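Local coordinates for protein endo-beta-1,4-glucanase (Bacillus licheniformis, PDB 2JEN) that hydrolyses beta-1,4-glucan linkages of plant cell-wall polysaccharides, xyloglucan in particular, as a glycoside hydrolase of family 12, at residues Y171-S176 / T219-D224. The protein carries 1 engineered substitution. Numbering follows the deposited sequence. Where two conformers were deposited one is given.
Sequences YVETVS and TNYLAD
Tyr221 reaches out from the helix 215-225 and lays the phenol end of its ring against Val175 and Glu173 of the strand 170-177, an edge strand of the larger sheet in the concanavalin-like beta-jelly roll of family 12 glycoside hydrolases. The contact lies at the surface and ties the short helix to that strand; the nearest CA atoms, those of Val175 and Tyr221, stay 9.5 Å apart, so the gap is spanned by side chains. A chi1 of 161° sets CG of Tyr221 opposite the backbone N and beside the carbonyl carbon, which carries the hydroxyl across to the strand, where OH donates a 2.7 Å hydrogen bond to OE2 of Glu173. This oxygen sits at the ring edge, near the ring plane, whereas the carboxylate is turned 52° from the ring and receives the phenol on its anti side, 22° out of its own plane. The same OE2 forms a salt bridge with Lys226 just beyond the helix, which would be expected to favour the ionised carboxylate. Both Val175 and Tyr221 also touch Val184 on the neighbouring strand 180-192, which extends the apolar part of the contact into the sheet. A phenylalanine in place of Tyr221 lacks the hydroxyl and would probably leave OE2 of Glu173 without its partner on the helix. On the valine itself, CG1 does the touching: it approaches the ring obliquely, 3.8 Å from CE1 of Tyr221 and 3.7 Å from its OH.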
# COMPACT_ATOMS: atom_id res chain seq x y z
N TYR A 171 2.10 41.70 8.91
CA TYR A 171 0.75 42.10 9.24
C TYR A 171 0.52 43.59 8.98
O TYR A 171 1.31 44.43 9.44
CB TYR A 171 0.49 41.80 10.72
CG TYR A 171 -0.86 42.26 11.23
CD1 TYR A 171 -2.06 41.71 10.80
CD2 TYR A 171 -0.93 43.31 12.14
CE1 TYR A 171 -3.27 42.16 11.29
CE2 TYR A 171 -2.14 43.75 12.62
CZ TYR A 171 -3.30 43.19 12.20
OH TYR A 171 -4.51 43.63 12.73
N VAL A 172 -0.58 43.90 8.33
CA VAL A 172 -0.97 45.24 7.97
C VAL A 172 -2.03 45.78 8.94
O VAL A 172 -1.80 46.77 9.68
CB VAL A 172 -1.51 45.30 6.53
CG1 VAL A 172 -1.87 46.75 6.17
CG2 VAL A 172 -0.48 44.73 5.53
N GLU A 173 -3.19 45.15 8.94
CA GLU A 173 -4.37 45.58 9.65
C GLU A 173 -5.45 44.52 9.56
O GLU A 173 -5.34 43.58 8.76
CB GLU A 173 -4.91 46.89 9.08
CG GLU A 173 -5.47 46.78 7.69
CD GLU A 173 -5.59 48.11 6.95
OE1 GLU A 173 -5.21 49.15 7.51
OE2 GLU A 173 -6.06 48.12 5.78
N THR A 174 -6.49 44.67 10.37
CA THR A 174 -7.69 43.86 10.32
C THR A 174 -8.78 44.63 9.63
O THR A 174 -8.99 45.82 9.91
CB THR A 174 -8.07 43.38 11.69
OG1 THR A 174 -7.00 42.58 12.21
CG2 THR A 174 -9.35 42.55 11.70
N VAL A 175 -9.45 43.98 8.69
CA VAL A 175 -10.48 44.60 7.86
C VAL A 175 -11.74 43.77 7.82
O VAL A 175 -11.69 42.55 7.99
CB VAL A 175 -10.00 44.82 6.40
CG1 VAL A 175 -8.74 45.58 6.39
CG2 VAL A 175 -9.78 43.44 5.68
N SER A 176 -12.87 44.43 7.63
CA SER A 176 -14.15 43.74 7.37
C SER A 176 -14.43 43.82 5.88
O SER A 176 -14.58 44.90 5.33
CB SER A 176 -15.27 44.38 8.18
OG SER A 176 -16.52 43.73 8.00
N THR A 219 -9.98 42.29 -4.35
CA THR A 219 -9.13 43.00 -5.30
C THR A 219 -9.44 44.52 -5.27
O THR A 219 -8.53 45.31 -5.42
CB THR A 219 -9.24 42.42 -6.72
OG1 THR A 219 -10.61 42.45 -7.19
CG2 THR A 219 -8.72 40.98 -6.74
N ASN A 220 -10.71 44.90 -5.09
CA ASN A 220 -11.02 46.34 -4.92
C ASN A 220 -10.37 46.93 -3.69
O ASN A 220 -9.88 48.07 -3.72
CB ASN A 220 -12.53 46.55 -4.84
CG ASN A 220 -13.19 46.58 -6.21
OD1 ASN A 220 -12.53 46.63 -7.26
ND2 ASN A 220 -14.53 46.56 -6.19
N TYR A 221 -10.33 46.20 -2.58
CA TYR A 221 -9.60 46.68 -1.39
C TYR A 221 -8.15 46.88 -1.75
O TYR A 221 -7.58 47.93 -1.47
CB TYR A 221 -9.79 45.74 -0.20
CG TYR A 221 -8.78 45.88 0.90
CD1 TYR A 221 -8.91 46.86 1.88
CD2 TYR A 221 -7.66 45.05 0.98
CE1 TYR A 221 -8.00 46.94 2.94
CE2 TYR A 221 -6.78 45.12 2.00
CZ TYR A 221 -6.93 46.08 2.97
OH TYR A 221 -6.00 46.12 3.97
N LEU A 222 -7.51 45.90 -2.37
CA LEU A 222 -6.09 46.03 -2.67
C LEU A 222 -5.79 47.15 -3.66
O LEU A 222 -4.79 47.84 -3.53
CB LEU A 222 -5.56 44.67 -3.16
CG LEU A 222 -5.55 43.54 -2.15
CD1 LEU A 222 -5.22 42.22 -2.89
CD2 LEU A 222 -4.59 43.80 -1.02
N ALA A 223 -6.64 47.31 -4.67
CA ALA A 223 -6.43 48.31 -5.71
C ALA A 223 -6.84 49.69 -5.26
O ALA A 223 -6.02 50.63 -5.32
CB ALA A 223 -7.20 47.90 -6.97
N ASP A 224 -8.07 49.84 -4.80
CA ASP A 224 -8.64 51.18 -4.56
C ASP A 224 -8.33 51.67 -3.15
O ASP A 224 -8.18 52.89 -2.94
CB ASP A 224 -10.16 51.12 -4.73
CG ASP A 224 -10.59 50.78 -6.14
OD1 ASP A 224 -9.88 51.13 -7.10
OD2 ASP A 224 -11.67 50.12 -6.28